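Local coordinates for DUF1254 domain-containing protein (Vibrio parahaemolyticus, PDB 3U07) that is of unknown function but probably carries a signal sequence and pairs a DUF1254 with a DUF1214 family region, at residues E31-I35 with K265-L270; M116-T120 with F298-T302. The protein carries 2 engineered substitutions. All blocks are in the same frame, centred on the assembly; numbering follows the deposited sequence.

Overall arrangement
Contact 1 is helix on helix, while contact 2 joins a loop of the sheet to a helix; their centres are about 15 Å apart. Contact 1 joins helices 26-52 and 253-273 about 23 Å from the chain centre and is partly buried; contact 2 seats helix 295-305 on the loop between strands 109-115 and 120-125, about 10 Å from the centre and fully buried. The chemistry follows: a salt bridge at the partly exposed side of contact 1 gives way to aliphatic and Met-aromatic packing, whereas contact 2 rests on aromatic rings and a hydroxyl over an imidazole. Helix 295-305 connects them, as Ala299 packs on Leu270 and Asp296, on the same helix, hydrogen-bonds His269.

Contact 1 (E31-I35 with K265-L270); sequences EDAYI and KGMEHL
Glu31 has the largest share of this helix-helix contact, its extended chain passing over Gly266 and ending between Lys265 and His269. With CG anti to the backbone N (chi1 179°), the side chain runs straight across the other helix, and Glu31 CG lies 3.7 Å from Gly266 N. The carboxylate divides its oxygens: Glu31 OE1 forms a long salt bridge to Lys265 NZ at 3.5 Å, while Glu31 OE2 sits 3.4 Å from His269 CB. The imidazole itself is held from elsewhere: His269 NE2 is hydrogen-bonded to Asp296 OD2 of helix 295-305. Tyr34 packs beside Gly266, its CD2 4.0 Å from Gly266 CA. Farther along the ring, selenomethionine Met267 meets the edge, Met267 SE lying 5.4 Å from the Tyr34 ring centroid and 3.7 Å from Tyr34 OH. Trp215 packs edge-to-face with the same ring. Ile35 reaches across with CD1, 3.7 Å from His269 CD2, and its CG2 branch approaches Leu270 CD2. Gly266 has no side chain, and Glu31 CA comes within 4.8 Å of Gly266 CA. The result is a helix-helix crossing of the short segments at -67°, close at a glycine, with a Met-aromatic contact beside it.

Contact 2 (M116-T120 with F298-T302); sequences MGHYT and FAEGT
The rings of Tyr119 and Phe298 meet obliquely, centroids 4.5 Å apart and planes inclined by 31°. Phe298 comes in with its far end: CZ lies over the centre of the Tyr119 ring, 3.5 Å above its plane, and Phe298 CE1 is 3.3 Å from Tyr119 CE2. Its CG is anti to the backbone N (chi1 178°), which sends the ring out from the helix to the loop. The phenol oxygen of Tyr119, hydrogen-bonded to Arg295 NH1, stands over the rim of one face of Phe298, and the same arginine makes a cation-pi contact with the phenylalanine.

Backbone carbonyls border the same ring. Gly117 O meets its edge in the plane, 3.3 Å from Phe298 CE2, where the slightly positive C-H groups suit a carbonyl oxygen. His118 O approaches obliquely, 3.5 Å from Phe298 CZ.

The polar part of the contact is a hydroxyl over an imidazole. Thr302 OG1 stands above the centre of one face of His118, 3.2 Å from the plane, and lies 3.3 Å from His118 ND1. The ring's orientation is fixed at its other nitrogen, NE2, by a hydrogen bond from the backbone N of Trp307, whose own ring also packs against it. Gly301 O remains more distant, 4.0 Å from His118 CE1.

All six touching residues are buried. The loop bridges antiparallel strands 109-115 and 120-125, with Asp115 OD1 receiving the backbone N-H groups of Gly117 and Tyr119. Helix 295-305 packs against this loop and also touches helices 26-52 and 253-273: Phe298 reaches Ser39, Thr302 touches Tyr38 and Glu42, and Ala299 packs on Leu270. Leu290 of helix 287-290 borders both aromatic rings, so the loop joining two strands of the sheet is packed against helices 295-305 and 287-290.

Contact 1 (E31-I35 with K265-L270)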
loop_
_atom_site.group_PDB
_atom_site.type_symbol
_atom_site.label_atom_id
_atom_site.label_comp_id
_atom_site.label_asym_id
_atom_site.label_seq_id
_atom_site.Cartn_x
_atom_site.Cartn_y
_atom_site.Cartn_z
ATOM N N GLU A 31 21.088 -12.167 12.288
ATOM C CA GLU A 31 20.085 -11.138 12.556
ATOM C C GLU A 31 19.837 -10.309 11.299
ATOM O O GLU A 31 18.693 -10.032 10.935
ATOM C CB GLU A 31 20.543 -10.201 13.678
ATOM C CG GLU A 31 19.535 -9.094 13.978
ATOM C CD GLU A 31 20.015 -8.124 15.046
ATOM O OE1 GLU A 31 20.981 -8.451 15.761
ATOM O OE2 GLU A 31 19.415 -7.038 15.177
ATOM N N ASP A 32 20.917 -9.899 10.641
ATOM C CA ASP A 32 20.780 -9.109 9.430
ATOM C C ASP A 32 20.147 -9.948 8.322
ATOM O O ASP A 32 19.362 -9.440 7.532
ATOM C CB ASP A 32 22.141 -8.574 8.978
ATOM C CG ASP A 32 22.729 -7.571 9.957
ATOM O OD1 ASP A 32 21.951 -6.866 10.633
ATOM O OD2 ASP A 32 23.970 -7.477 10.039
ATOM N N ALA A 33 20.483 -11.234 8.269
ATOM C CA ALA A 33 19.922 -12.117 7.247
ATOM C C ALA A 33 18.409 -12.170 7.395
ATOM O O ALA A 33 17.678 -12.046 6.417
ATOM C CB ALA A 33 20.516 -13.525 7.370
ATOM N N TYR A 34 17.931 -12.346 8.624
ATOM C CA TYR A 34 16.499 -12.398 8.837
ATOM C C TYR A 34 15.833 -11.060 8.503
ATOM O O TYR A 34 14.749 -11.031 7.917
ATOM C CB TYR A 34 16.162 -12.767 10.282
ATOM C CG TYR A 34 14.677 -12.683 10.547
ATOM C CD1 TYR A 34 13.813 -13.689 10.113
ATOM C CD2 TYR A 34 14.123 -11.562 11.161
ATOM C CE1 TYR A 34 12.431 -13.574 10.281
ATOM C CE2 TYR A 34 12.741 -11.439 11.332
ATOM C CZ TYR A 34 11.907 -12.445 10.891
ATOM O OH TYR A 34 10.549 -12.320 11.069
ATOM N N ILE A 35 16.468 -9.953 8.882
ATOM C CA ILE A 35 15.891 -8.641 8.610
ATOM C C ILE A 35 15.760 -8.405 7.101
ATOM O O ILE A 35 14.791 -7.789 6.654
ATOM C CB ILE A 35 16.705 -7.523 9.312
ATOM C CG1 ILE A 35 16.429 -7.580 10.825
ATOM C CG2 ILE A 35 16.301 -6.147 8.774
ATOM C CD1 ILE A 35 17.365 -6.733 11.667
ATOM N N LYS A 265 16.358 -12.198 17.419
ATOM C CA LYS A 265 17.003 -10.894 17.557
ATOM C C LYS A 265 16.500 -9.924 16.487
ATOM O O LYS A 265 16.291 -8.738 16.751
ATOM C CB LYS A 265 18.526 -11.026 17.462
ATOM C CG LYS A 265 19.184 -11.642 18.692
ATOM C CD LYS A 265 20.706 -11.682 18.555
ATOM C CE LYS A 265 21.386 -10.623 19.417
ATOM N NZ LYS A 265 20.838 -9.259 19.177
ATOM N N GLY A 266 16.303 -10.435 15.276
ATOM C CA GLY A 266 15.820 -9.601 14.190
ATOM C C GLY A 266 14.507 -8.916 14.523
ATOM O O GLY A 266 14.393 -7.695 14.381
HETATM N N MSE A 267 13.516 -9.696 14.962
HETATM C CA MSE A 267 12.208 -9.146 15.319
HETATM C C MSE A 267 12.321 -8.149 16.468
HETATM O O MSE A 267 11.690 -7.092 16.436
HETATM C CB MSE A 267 11.229 -10.255 15.720
HETATM C CG MSE A 267 10.466 -10.892 14.568
HETATM SE SE MSE A 267 9.583 -9.606 13.390
HETATM C CE MSE A 267 8.359 -8.782 14.644
ATOM N N GLU A 268 13.108 -8.489 17.488
ATOM C CA GLU A 268 13.287 -7.589 18.626
ATOM C C GLU A 268 13.743 -6.237 18.093
ATOM O O GLU A 268 13.164 -5.204 18.412
ATOM C CB GLU A 268 14.339 -8.140 19.598
ATOM C CG GLU A 268 13.878 -9.342 20.408
ATOM C CD GLU A 268 14.990 -9.953 21.255
ATOM O OE1 GLU A 268 14.741 -11.001 21.883
ATOM O OE2 GLU A 268 16.109 -9.395 21.297
ATOM N N HIS A 269 14.782 -6.264 17.264
ATOM C CA HIS A 269 15.328 -5.054 16.669
ATOM C C HIS A 269 14.260 -4.248 15.926
ATOM O O HIS A 269 14.209 -3.024 16.041
ATOM C CB HIS A 269 16.453 -5.412 15.703
ATOM C CG HIS A 269 17.043 -4.230 15.002
ATOM N ND1 HIS A 269 17.912 -3.356 15.619
ATOM C CD2 HIS A 269 16.867 -3.762 13.744
ATOM C CE1 HIS A 269 18.248 -2.401 14.769
ATOM N NE2 HIS A 269 17.627 -2.624 13.625
ATOM N N LEU A 270 13.411 -4.930 15.164
ATOM C CA LEU A 270 12.364 -4.246 14.411
ATOM C C LEU A 270 11.325 -3.591 15.311
ATOM O O LEU A 270 10.827 -2.502 15.012
ATOM C CB LEU A 270 11.661 -5.208 13.452
ATOM C CG LEU A 270 12.460 -5.753 12.266
ATOM C CD1 LEU A 270 11.493 -6.440 11.312
ATOM C CD2 LEU A 270 13.196 -4.630 11.546
#

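Contact 2 (M116-T120 with F298-T302)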
loop_
_atom_site.group_PDB
_atom_site.type_symbol
_atom_site.label_atom_id
_atom_site.label_comp_id
_atom_site.label_asym_id
_atom_site.label_seq_id
_atom_site.Cartn_x
_atom_site.Cartn_y
_atom_site.Cartn_z
HETATM N N MSE A 116 7.057 -9.287 -4.564
HETATM C CA MSE A 116 7.186 -10.070 -3.339
HETATM C C MSE A 116 8.337 -9.662 -2.419
HETATM O O MSE A 116 8.561 -10.291 -1.388
HETATM C CB MSE A 116 7.294 -11.553 -3.701
HETATM C CG MSE A 116 6.051 -12.081 -4.406
HETATM SE SE MSE A 116 4.465 -11.951 -3.282
HETATM C CE MSE A 116 4.909 -13.440 -2.146
ATOM N N GLY A 117 9.075 -8.626 -2.796
ATOM C CA GLY A 117 10.159 -8.169 -1.944
ATOM C C GLY A 117 9.703 -6.893 -1.256
ATOM O O GLY A 117 10.472 -6.217 -0.567
ATOM N N HIS A 118 8.425 -6.587 -1.471
ATOM C CA HIS A 118 7.721 -5.412 -0.951
ATOM C C HIS A 118 8.179 -4.085 -1.557
ATOM O O HIS A 118 8.247 -3.064 -0.873
ATOM C CB HIS A 118 7.784 -5.349 0.584
ATOM C CG HIS A 118 6.672 -4.544 1.193
ATOM N ND1 HIS A 118 6.853 -3.267 1.679
ATOM C CD2 HIS A 118 5.358 -4.828 1.362
ATOM C CE1 HIS A 118 5.697 -2.800 2.122
ATOM N NE2 HIS A 118 4.774 -3.726 1.940
ATOM N N TYR A 119 8.495 -4.118 -2.852
ATOM C CA TYR A 119 8.889 -2.918 -3.589
ATOM C C TYR A 119 7.770 -2.555 -4.553
ATOM O O TYR A 119 7.234 -3.427 -5.241
ATOM C CB TYR A 119 10.137 -3.140 -4.448
ATOM C CG TYR A 119 11.426 -3.264 -3.698
ATOM C CD1 TYR A 119 11.984 -4.512 -3.441
ATOM C CD2 TYR A 119 12.102 -2.130 -3.256
ATOM C CE1 TYR A 119 13.185 -4.632 -2.762
ATOM C CE2 TYR A 119 13.307 -2.238 -2.575
ATOM C CZ TYR A 119 13.842 -3.493 -2.331
ATOM O OH TYR A 119 15.028 -3.613 -1.650
ATOM N N THR A 120 7.406 -1.279 -4.598
ATOM C CA THR A 120 6.393 -0.848 -5.551
ATOM C C THR A 120 7.122 -0.876 -6.909
ATOM O O THR A 120 8.237 -0.362 -7.024
ATOM C CB THR A 120 5.909 0.588 -5.238
ATOM O OG1 THR A 120 4.962 0.547 -4.159
ATOM C CG2 THR A 120 5.263 1.218 -6.464
ATOM N N PHE A 298 14.021 -0.422 5.679
ATOM C CA PHE A 298 13.139 -0.870 4.602
ATOM C C PHE A 298 12.084 -1.807 5.195
ATOM O O PHE A 298 10.896 -1.736 4.858
ATOM C CB PHE A 298 13.937 -1.626 3.532
ATOM C CG PHE A 298 13.090 -2.158 2.406
ATOM C CD1 PHE A 298 12.652 -1.316 1.387
ATOM C CD2 PHE A 298 12.715 -3.502 2.372
ATOM C CE1 PHE A 298 11.854 -1.801 0.352
ATOM C CE2 PHE A 298 11.913 -3.999 1.338
ATOM C CZ PHE A 298 11.483 -3.143 0.326
ATOM N N ALA A 299 12.535 -2.684 6.088
ATOM C CA ALA A 299 11.660 -3.646 6.751
ATOM C C ALA A 299 10.540 -2.975 7.551
ATOM O O ALA A 299 9.444 -3.530 7.674
ATOM C CB ALA A 299 12.486 -4.550 7.672
ATOM N N GLU A 300 10.802 -1.792 8.106
ATOM C CA GLU A 300 9.763 -1.110 8.879
ATOM C C GLU A 300 8.602 -0.717 7.966
ATOM O O GLU A 300 7.485 -0.467 8.430
ATOM C CB GLU A 300 10.327 0.136 9.584
ATOM C CG GLU A 300 11.331 -0.143 10.721
ATOM C CD GLU A 300 10.722 -0.887 11.916
ATOM O OE1 GLU A 300 9.480 -0.943 12.036
ATOM O OE2 GLU A 300 11.497 -1.406 12.748
ATOM N N GLY A 301 8.864 -0.662 6.662
ATOM C CA GLY A 301 7.811 -0.321 5.721
ATOM C C GLY A 301 6.722 -1.371 5.803
ATOM O O GLY A 301 5.532 -1.056 5.763
ATOM N N THR A 302 7.137 -2.629 5.923
ATOM C CA THR A 302 6.205 -3.745 6.027
ATOM C C THR A 302 5.620 -3.812 7.445
ATOM O O THR A 302 4.427 -4.069 7.635
ATOM C CB THR A 302 6.915 -5.095 5.723
ATOM O OG1 THR A 302 7.147 -5.214 4.313
ATOM C CG2 THR A 302 6.068 -6.267 6.196
#